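Local coordinates for putative cathepsin d (PDB 5N7Q), which probably cleaves proteins as an aspartic endopeptidase of the pepsin-like A1 family, and is held here in complex with the inhibitor pepstatin A, at residues Val155-Leu160 and Pro321-Phe326; Ser185-Pro190 and Thr273-Glu278; Trp197-Asp202 and Asp331-Ala336. One frame throughout, in Å; residues are numbered along the deposited sequence.

Contact 1 (Val155-Leu160 and Pro321-Phe326); sequences VFSVYL and PYYTIF. Unlike the reference sequence in segment 155-160: L160 (reference Arg).
Strands 155-160 and 322-326 run antiparallel, the axes of these short segments coming within 4.7 Å at directions 163° from one another, with F156 and F326, and V158 and T324, as hydrogen-bonded pairs and S157 opposite I325 as the non-hydrogen-bonded pair between them. F156 and F326 exchange two backbone bonds, F326 N to F156 O being the shorter at 2.8 Å. V158 N reaches T324 O at 2.8 Å, whereas the return bond from T324 N to V158 O is weak at 3.3 Å. On the face that carries F156, V158 and F326, the two phenyl rings lie nearly parallel, planes at 12°, but displaced along their planes, so that little of one ring covers the other. What sits over the face of the F156 ring is instead F326 CB, a CH-pi contact 3.6 Å from the ring centroid. V158 adds its CG2 branch, 3.7 Å from F326 CE1. Beside the S157-I325 pair, Y323, CG anti to the backbone N (chi1 -173°), brings its ring alongside V158 O and its OH within 3.2 Å of S157 CB. That hydroxyl bonds to D178 N and also donates to a water that in turn donates to S157 O, while S157 OG is bonded to G176 O. Strand 155-160 pairs with 170-174 on its far side, an arrangement characteristic of the interdomain antiparallel sheet that joins the two lobes of pepsin-like proteases; F326 lies about 7 Å, side chain to side chain, from D227, a predicted catalytic aspartate.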
loop_
_atom_site.group_PDB
_atom_site.type_symbol
_atom_site.label_atom_id
_atom_site.label_comp_id
_atom_site.label_asym_id
_atom_site.label_seq_id
_atom_site.Cartn_x
_atom_site.Cartn_y
_atom_site.Cartn_z
ATOM N N VAL A 155 -1.188 8.411 14.916
ATOM C CA VAL A 155 -1.911 7.905 13.752
ATOM C C VAL A 155 -1.266 8.458 12.505
ATOM O O VAL A 155 -0.550 9.449 12.545
ATOM C CB VAL A 155 -3.413 8.330 13.768
ATOM C CG1 VAL A 155 -4.048 8.075 15.131
ATOM C CG2 VAL A 155 -3.613 9.764 13.283
ATOM N N PHE A 156 -1.510 7.786 11.377
ATOM C CA PHE A 156 -1.218 8.371 10.078
ATOM C C PHE A 156 -2.402 8.109 9.170
ATOM O O PHE A 156 -3.090 7.096 9.301
ATOM C CB PHE A 156 0.112 7.887 9.479
ATOM C CG PHE A 156 0.214 6.408 9.266
ATOM C CD1 PHE A 156 -0.228 5.832 8.076
ATOM C CD2 PHE A 156 0.711 5.558 10.259
ATOM C CE1 PHE A 156 -0.147 4.467 7.880
ATOM C CE2 PHE A 156 0.800 4.180 10.049
ATOM C CZ PHE A 156 0.355 3.642 8.851
ATOM N N SER A 157 -2.670 9.073 8.305
ATOM C CA SER A 157 -3.847 9.035 7.453
ATOM C C SER A 157 -3.479 9.177 5.976
ATOM O O SER A 157 -2.641 10.008 5.630
ATOM C CB SER A 157 -4.796 10.156 7.825
ATOM O OG SER A 157 -5.175 10.057 9.185
ATOM N N VAL A 158 -4.083 8.352 5.120
ATOM C CA VAL A 158 -3.679 8.237 3.727
ATOM C C VAL A 158 -4.788 8.642 2.744
ATOM O O VAL A 158 -5.891 8.135 2.786
ATOM C CB VAL A 158 -3.207 6.798 3.403
ATOM C CG1 VAL A 158 -2.777 6.724 1.942
ATOM C CG2 VAL A 158 -2.097 6.335 4.354
ATOM N N TYR A 159 -4.464 9.626 1.914
ATOM C CA TYR A 159 -5.252 10.041 0.775
ATOM C C TYR A 159 -4.557 9.567 -0.495
ATOM O O TYR A 159 -3.371 9.888 -0.688
ATOM C CB TYR A 159 -5.372 11.582 0.769
ATOM C CG TYR A 159 -5.855 12.145 -0.542
ATOM C CD1 TYR A 159 -7.090 11.784 -1.061
ATOM C CD2 TYR A 159 -5.050 12.999 -1.294
ATOM C CE1 TYR A 159 -7.517 12.241 -2.293
ATOM C CE2 TYR A 159 -5.484 13.503 -2.513
ATOM C CZ TYR A 159 -6.717 13.122 -3.006
ATOM O OH TYR A 159 -7.138 13.588 -4.240
ATOM N N LEU A 160 -5.291 8.863 -1.369
ATOM C CA LEU A 160 -4.816 8.465 -2.693
ATOM C C LEU A 160 -5.759 9.036 -3.734
ATOM O O LEU A 160 -6.942 8.771 -3.698
ATOM C CB LEU A 160 -4.739 6.953 -2.825
ATOM C CG LEU A 160 -3.905 6.218 -1.770
ATOM C CD1 LEU A 160 -3.961 4.715 -2.010
ATOM C CD2 LEU A 160 -2.453 6.675 -1.724
ATOM N N PRO A 321 -11.016 5.774 -2.916
ATOM C CA PRO A 321 -12.345 6.370 -2.627
ATOM C C PRO A 321 -12.644 6.495 -1.126
ATOM O O PRO A 321 -13.546 7.249 -0.745
ATOM C CB PRO A 321 -13.340 5.421 -3.348
ATOM C CG PRO A 321 -12.572 4.184 -3.619
ATOM C CD PRO A 321 -11.138 4.593 -3.792
ATOM N N TYR A 322 -11.896 5.759 -0.303
ATOM C CA TYR A 322 -12.049 5.823 1.153
ATOM C C TYR A 322 -10.747 6.255 1.806
ATOM O O TYR A 322 -9.773 5.518 1.831
ATOM C CB TYR A 322 -12.606 4.501 1.689
ATOM C CG TYR A 322 -13.972 4.256 1.051
ATOM C CD1 TYR A 322 -15.050 5.050 1.388
ATOM C CD2 TYR A 322 -14.149 3.353 0.013
ATOM C CE1 TYR A 322 -16.265 4.925 0.761
ATOM C CE2 TYR A 322 -15.360 3.214 -0.623
ATOM C CZ TYR A 322 -16.412 4.024 -0.256
ATOM O OH TYR A 322 -17.639 3.868 -0.885
ATOM N N TYR A 323 -10.728 7.499 2.274
ATOM C CA TYR A 323 -9.652 8.034 3.101
ATOM C C TYR A 323 -9.485 7.143 4.344
ATOM O O TYR A 323 -10.483 6.729 4.938
ATOM C CB TYR A 323 -10.039 9.434 3.518
ATOM C CG TYR A 323 -8.992 10.239 4.245
ATOM C CD1 TYR A 323 -7.771 10.553 3.631
ATOM C CD2 TYR A 323 -9.216 10.735 5.513
ATOM C CE1 TYR A 323 -6.813 11.308 4.274
ATOM C CE2 TYR A 323 -8.266 11.489 6.166
ATOM C CZ TYR A 323 -7.071 11.804 5.553
ATOM O OH TYR A 323 -6.140 12.575 6.193
ATOM N N THR A 324 -8.239 6.815 4.695
ATOM C CA THR A 324 -8.006 5.766 5.662
ATOM C C THR A 324 -7.090 6.275 6.746
ATOM O O THR A 324 -6.058 6.882 6.485
ATOM C CB THR A 324 -7.427 4.516 5.029
ATOM O OG1 THR A 324 -8.296 4.084 3.971
ATOM C CG2 THR A 324 -7.335 3.382 6.003
ATOM N N ILE A 325 -7.500 6.007 7.973
ATOM C CA ILE A 325 -6.796 6.384 9.198
ATOM C C ILE A 325 -6.231 5.110 9.821
ATOM O O ILE A 325 -6.970 4.175 10.112
ATOM C CB ILE A 325 -7.730 7.053 10.221
ATOM C CG1 ILE A 325 -8.323 8.381 9.692
ATOM C CG2 ILE A 325 -6.959 7.378 11.484
ATOM C CD1 ILE A 325 -9.451 8.227 8.692
ATOM N N PHE A 326 -4.911 5.090 10.029
ATOM C CA PHE A 326 -4.189 3.973 10.631
ATOM C C PHE A 326 -3.784 4.444 12.043
ATOM O O PHE A 326 -2.896 5.280 12.192
ATOM C CB PHE A 326 -2.971 3.632 9.788
ATOM C CG PHE A 326 -3.294 3.146 8.410
ATOM C CD1 PHE A 326 -3.517 4.059 7.363
ATOM C CD2 PHE A 326 -3.336 1.793 8.150
ATOM C CE1 PHE A 326 -3.822 3.588 6.087
ATOM C CE2 PHE A 326 -3.638 1.326 6.877
ATOM C CZ PHE A 326 -3.859 2.231 5.844
HETATM O O HOH W 1 -3.873 12.649 4.587
#

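Contact 2 (Ser185-Pro190 and Thr273-Glu278); sequences SITYVP and TISGKE
A partly buried contact between a strand and a hairpin turn joins strand 187-190, which pairs with 332-337 in the interdomain sheet, to the loop linking strands 270-274 and 277-281 of the C-terminal lobe, well away from the predicted catalytic aspartates. Its one direct hydrogen bond runs from S275 OG to Y188 O, 2.8 Å long. The hydroxyl approaches from the flank of the carbonyl, tilted 27° from its plane, and chi1 of -65° places OG beside the serine's own backbone N, turned toward the strand. S275 OG also rests 3.5 Å from V189 CB. S275 stands at a corner of a type I' beta turn from I274 to K277, which closes a beta hairpin with a two-residue loop through reciprocal backbone bonds between I274 and K277; G276 N is also held by D202 OD2. Next to S275 in the turn, I274 presents its CG2 branch to V189, 3.9 Å from CB, and the two side chains meet at a slant in the buried part of the contact, where V189 also touches F199 and V333. T187 uses both its branches: CG2 packs 3.8 Å from S275 CB, and OG1 lies 3.4 Å from CD of K277, whose aliphatic chain extends past the threonine and bends only at its last torsion.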
loop_
_atom_site.group_PDB
_atom_site.type_symbol
_atom_site.label_atom_id
_atom_site.label_comp_id
_atom_site.label_asym_id
_atom_site.label_seq_id
_atom_site.Cartn_x
_atom_site.Cartn_y
_atom_site.Cartn_z
ATOM N N SER A 185 -18.509 11.143 8.349
ATOM C CA SER A 185 -17.907 10.686 9.597
ATOM C C SER A 185 -17.076 9.441 9.335
ATOM O O SER A 185 -17.390 8.649 8.432
ATOM C CB SER A 185 -18.992 10.338 10.614
ATOM O OG SER A 185 -19.749 9.215 10.190
ATOM N N ILE A 186 -16.015 9.290 10.097
ATOM C CA ILE A 186 -15.161 8.111 10.036
ATOM C C ILE A 186 -15.875 6.928 10.661
ATOM O O ILE A 186 -16.457 7.044 11.755
ATOM C CB ILE A 186 -13.833 8.374 10.777
ATOM C CG1 ILE A 186 -13.008 9.437 10.055
ATOM C CG2 ILE A 186 -12.969 7.130 10.781
ATOM C CD1 ILE A 186 -11.963 10.110 10.919
ATOM N N THR A 187 -15.808 5.795 9.963
ATOM C CA THR A 187 -16.154 4.471 10.546
ATOM C C THR A 187 -14.901 3.720 10.952
ATOM O O THR A 187 -14.040 3.484 10.107
ATOM C CB THR A 187 -16.909 3.635 9.504
ATOM O OG1 THR A 187 -18.112 4.322 9.154
ATOM C CG2 THR A 187 -17.287 2.275 10.060
ATOM N N TYR A 188 -14.813 3.329 12.232
ATOM C CA TYR A 188 -13.661 2.584 12.717
ATOM C C TYR A 188 -13.962 1.099 12.798
ATOM O O TYR A 188 -15.103 0.704 13.036
ATOM C CB TYR A 188 -13.219 3.127 14.078
ATOM C CG TYR A 188 -12.473 4.441 13.986
ATOM C CD1 TYR A 188 -11.172 4.473 13.531
ATOM C CD2 TYR A 188 -13.079 5.644 14.356
ATOM C CE1 TYR A 188 -10.465 5.664 13.429
ATOM C CE2 TYR A 188 -12.387 6.857 14.263
ATOM C CZ TYR A 188 -11.072 6.858 13.818
ATOM O OH TYR A 188 -10.367 8.030 13.710
ATOM N N VAL A 189 -12.926 0.298 12.595
ATOM C CA VAL A 189 -12.949 -1.157 12.756
ATOM C C VAL A 189 -11.696 -1.518 13.594
ATOM O O VAL A 189 -10.600 -1.025 13.330
ATOM C CB VAL A 189 -13.016 -1.902 11.392
ATOM C CG1 VAL A 189 -11.801 -1.633 10.519
ATOM C CG2 VAL A 189 -13.280 -3.378 11.602
ATOM N N PRO A 190 -11.846 -2.348 14.620
ATOM C CA PRO A 190 -10.659 -2.674 15.416
ATOM C C PRO A 190 -9.723 -3.610 14.679
ATOM O O PRO A 190 -10.173 -4.535 13.984
ATOM C CB PRO A 190 -11.223 -3.391 16.646
ATOM C CG PRO A 190 -12.579 -3.831 16.265
ATOM C CD PRO A 190 -13.080 -2.949 15.164
ATOM N N THR A 273 -18.947 -4.449 3.350
ATOM C CA THR A 273 -19.615 -4.035 4.577
ATOM C C THR A 273 -18.622 -4.197 5.719
ATOM O O THR A 273 -18.125 -5.287 5.971
ATOM C CB THR A 273 -20.896 -4.833 4.836
ATOM O OG1 THR A 273 -21.826 -4.581 3.765
ATOM C CG2 THR A 273 -21.530 -4.379 6.177
ATOM N N ILE A 274 -18.339 -3.095 6.415
ATOM C CA ILE A 274 -17.331 -3.061 7.462
ATOM C C ILE A 274 -17.925 -2.295 8.625
ATOM O O ILE A 274 -18.451 -1.207 8.438
ATOM C CB ILE A 274 -16.029 -2.347 6.983
ATOM C CG1 ILE A 274 -15.537 -2.950 5.646
ATOM C CG2 ILE A 274 -14.984 -2.400 8.082
ATOM C CD1 ILE A 274 -14.389 -2.167 5.012
ATOM N N SER A 275 -17.890 -2.894 9.807
ATOM C CA SER A 275 -18.551 -2.321 10.998
ATOM C C SER A 275 -20.024 -1.957 10.738
ATOM O O SER A 275 -20.533 -0.961 11.243
ATOM C CB SER A 275 -17.744 -1.137 11.553
ATOM O OG SER A 275 -16.477 -1.586 12.042
ATOM N N GLY A 276 -20.692 -2.786 9.938
ATOM C CA GLY A 276 -22.089 -2.600 9.625
ATOM C C GLY A 276 -22.433 -1.569 8.583
ATOM O O GLY A 276 -23.609 -1.432 8.242
ATOM N N LYS A 277 -21.436 -0.855 8.072
ATOM C CA LYS A 277 -21.645 0.189 7.075
ATOM C C LYS A 277 -21.185 -0.297 5.704
ATOM O O LYS A 277 -20.174 -1.006 5.574
ATOM C CB LYS A 277 -20.899 1.455 7.459
ATOM C CG LYS A 277 -21.127 2.577 6.469
ATOM C CD LYS A 277 -20.629 3.914 6.962
ATOM C CE LYS A 277 -20.837 4.976 5.906
ATOM N NZ LYS A 277 -22.263 5.371 5.745
ATOM N N GLU A 278 -21.905 0.133 4.678
ATOM C CA GLU A 278 -21.568 -0.230 3.300
ATOM C C GLU A 278 -20.559 0.729 2.701
ATOM O O GLU A 278 -20.743 1.944 2.741
ATOM C CB GLU A 278 -22.818 -0.268 2.432
ATOM C CG GLU A 278 -23.715 -1.443 2.808
ATOM C CD GLU A 278 -24.826 -1.738 1.817
ATOM O OE1 GLU A 278 -24.954 -1.045 0.788
ATOM O OE2 GLU A 278 -25.575 -2.695 2.095
#

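Contact 3 (Trp197-Asp202 and Asp331-Ala336); sequences WQFHVD and DRVGFA
F199 and F335 project toward each other across the interface, and their rings meet as an offset edge-to-face pair: the edge of F335 is directed at the face of F199, with planes at 66° and centroids 5.8 Å apart. The nearest atoms are the two CZ carbons, 3.8 Å from one another, and F199 CZ lies near the plane of the F335 ring. With CG of F199 between the backbone N and the carbonyl carbon (chi1 50°), its ring is turned toward V333 and F335. V333 stands at about a right angle to F199, and its CG2 methyl is shared by two aromatic residues, lying 3.7 Å from W197 CE3 and 4.2 Å from F199 CD2. No hydrogen bond crosses between the segments. This is apolar packing of one beta layer on another in the pepsin-like fold: strand 332-337, paired with 322-327 and 187-190, packs against strand 198-206 of the C-terminal lobe. W197 slants across V333, its six-membered ring extending to R332, where CZ3 is 3.7 Å from the carbonyl O. The indole NE1 is bonded to L127 O, and the ring also meets F326 edge-to-face. R332 turns its side chain elsewhere, to a salt bridge with D327 and a cation-pi contact with Y188. D331 and R332 together face D327 in a G1 beta bulge where strand 332-337 begins.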
loop_
_atom_site.group_PDB
_atom_site.type_symbol
_atom_site.label_atom_id
_atom_site.label_comp_id
_atom_site.label_asym_id
_atom_site.label_seq_id
_atom_site.Cartn_x
_atom_site.Cartn_y
_atom_site.Cartn_z
ATOM N N TRP A 197 -2.243 -4.443 8.910
ATOM C CA TRP A 197 -3.382 -3.690 9.416
ATOM C C TRP A 197 -4.651 -4.470 9.088
ATOM O O TRP A 197 -5.293 -4.241 8.065
ATOM C CB TRP A 197 -3.393 -2.290 8.820
ATOM C CG TRP A 197 -2.341 -1.412 9.427
ATOM C CD1 TRP A 197 -1.058 -1.193 8.967
ATOM C CD2 TRP A 197 -2.489 -0.601 10.602
ATOM N NE1 TRP A 197 -0.421 -0.301 9.801
ATOM C CE2 TRP A 197 -1.285 0.087 10.787
ATOM C CE3 TRP A 197 -3.548 -0.373 11.495
ATOM C CZ2 TRP A 197 -1.097 0.981 11.836
ATOM C CZ3 TRP A 197 -3.372 0.484 12.525
ATOM C CH2 TRP A 197 -2.149 1.190 12.678
ATOM N N GLN A 198 -4.923 -5.484 9.913
ATOM C CA GLN A 198 -5.900 -6.535 9.634
ATOM C C GLN A 198 -7.152 -6.369 10.490
ATOM O O GLN A 198 -7.057 -5.959 11.657
ATOM C CB GLN A 198 -5.258 -7.893 9.893
ATOM C CG GLN A 198 -6.066 -9.105 9.433
ATOM C CD GLN A 198 -5.268 -10.383 9.485
ATOM O OE1 GLN A 198 -4.063 -10.402 9.179
ATOM N NE2 GLN A 198 -5.919 -11.460 9.879
ATOM N N PHE A 199 -8.298 -6.695 9.920
ATOM C CA PHE A 199 -9.593 -6.520 10.596
ATOM C C PHE A 199 -10.643 -7.421 9.976
ATOM O O PHE A 199 -10.419 -8.023 8.929
ATOM C CB PHE A 199 -10.038 -5.040 10.533
ATOM C CG PHE A 199 -9.966 -4.465 9.155
ATOM C CD1 PHE A 199 -11.039 -4.581 8.281
ATOM C CD2 PHE A 199 -8.799 -3.866 8.695
ATOM C CE1 PHE A 199 -10.958 -4.080 6.987
ATOM C CE2 PHE A 199 -8.725 -3.364 7.410
ATOM C CZ PHE A 199 -9.793 -3.478 6.548
ATOM N N HIS A 200 -11.788 -7.468 10.648
ATOM C CA HIS A 200 -12.929 -8.274 10.195
ATOM C C HIS A 200 -13.841 -7.482 9.269
ATOM O O HIS A 200 -14.170 -6.311 9.502
ATOM C CB HIS A 200 -13.700 -8.756 11.425
ATOM C CG HIS A 200 -14.880 -9.618 11.100
ATOM N ND1 HIS A 200 -14.751 -10.920 10.684
ATOM C CD2 HIS A 200 -16.209 -9.362 11.141
ATOM C CE1 HIS A 200 -15.949 -11.432 10.474
ATOM N NE2 HIS A 200 -16.846 -10.502 10.723
ATOM N N VAL A 201 -14.249 -8.145 8.180
ATOM C CA VAL A 201 -15.240 -7.643 7.221
ATOM C C VAL A 201 -16.529 -8.482 7.343
ATOM O O VAL A 201 -16.460 -9.711 7.495
ATOM C CB VAL A 201 -14.662 -7.685 5.791
ATOM C CG1 VAL A 201 -15.732 -7.432 4.745
ATOM C CG2 VAL A 201 -13.506 -6.684 5.684
ATOM N N ASP A 202 -17.668 -7.804 7.261
ATOM C CA ASP A 202 -18.970 -8.458 7.437
ATOM C C ASP A 202 -19.476 -9.134 6.179
ATOM O O ASP A 202 -20.185 -10.125 6.309
ATOM C CB ASP A 202 -20.036 -7.464 7.877
ATOM C CG ASP A 202 -19.706 -6.760 9.187
ATOM O OD1 ASP A 202 -18.950 -7.293 10.015
ATOM O OD2 ASP A 202 -20.202 -5.629 9.377
ATOM N N ASP A 331 -5.152 0.862 18.027
ATOM C CA ASP A 331 -5.091 -0.318 17.161
ATOM C C ASP A 331 -6.409 -0.495 16.380
ATOM O O ASP A 331 -7.152 -1.456 16.556
ATOM C CB ASP A 331 -4.766 -1.580 17.989
ATOM C CG ASP A 331 -3.296 -1.634 18.417
ATOM O OD1 ASP A 331 -2.413 -1.171 17.655
ATOM O OD2 ASP A 331 -2.991 -2.113 19.539
ATOM N N ARG A 332 -6.709 0.510 15.580
ATOM C CA ARG A 332 -7.935 0.504 14.779
ATOM C C ARG A 332 -7.651 1.192 13.441
ATOM O O ARG A 332 -6.657 1.903 13.264
ATOM C CB ARG A 332 -9.072 1.178 15.542
ATOM C CG ARG A 332 -8.869 2.661 15.791
ATOM C CD ARG A 332 -9.918 3.262 16.686
ATOM N NE ARG A 332 -9.662 4.694 16.837
ATOM C CZ ARG A 332 -10.557 5.599 17.217
ATOM N NH1 ARG A 332 -11.791 5.240 17.550
ATOM N NH2 ARG A 332 -10.177 6.863 17.323
ATOM N N VAL A 333 -8.521 0.889 12.489
ATOM C CA VAL A 333 -8.495 1.451 11.139
ATOM C C VAL A 333 -9.783 2.216 10.954
ATOM O O VAL A 333 -10.857 1.698 11.288
ATOM C CB VAL A 333 -8.318 0.373 10.043
ATOM C CG1 VAL A 333 -8.348 1.033 8.652
ATOM C CG2 VAL A 333 -7.024 -0.420 10.225
ATOM N N GLY A 334 -9.677 3.419 10.383
ATOM C CA GLY A 334 -10.841 4.260 10.119
ATOM C C GLY A 334 -10.988 4.440 8.605
ATOM O O GLY A 334 -9.977 4.622 7.893
ATOM N N PHE A 335 -12.246 4.477 8.128
ATOM C CA PHE A 335 -12.544 4.717 6.712
ATOM C C PHE A 335 -13.587 5.837 6.610
ATOM O O PHE A 335 -14.565 5.847 7.346
ATOM C CB PHE A 335 -13.089 3.481 5.988
ATOM C CG PHE A 335 -12.119 2.335 5.908
ATOM C CD1 PHE A 335 -10.962 2.423 5.134
ATOM C CD2 PHE A 335 -12.360 1.170 6.611
ATOM C CE1 PHE A 335 -10.078 1.351 5.059
ATOM C CE2 PHE A 335 -11.476 0.113 6.548
ATOM C CZ PHE A 335 -10.346 0.198 5.785
ATOM N N ALA A 336 -13.396 6.740 5.667
ATOM C CA ALA A 336 -14.425 7.744 5.341
ATOM C C ALA A 336 -14.411 8.027 3.842
ATOM O O ALA A 336 -13.377 7.999 3.220
ATOM C CB ALA A 336 -14.214 9.029 6.116
#

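From the N terminus, strand 155-160 comes first and waits until 321-326 for its partner, so contact 1 closes the longest of the three loops. Segment 185-190 and the hairpin at 273-278 both fall within that loop, which therefore encloses contact 2. Contact 3 begins inside it, at 197-202, but ends beyond it at 331-336, crossing both other contacts. Strand 332-337 unites them: it pairs with 322-327 through I325 O and G334 N, and with 187-190 through V189 N and V333 O. Strand 198-206 pairs with 270-274 in the sheet of the C-terminal lobe; contacts 2 and 3 pack that sheet on strands 187-190 and 332-337, which continue, through 322-327, the interdomain sheet of contact 1.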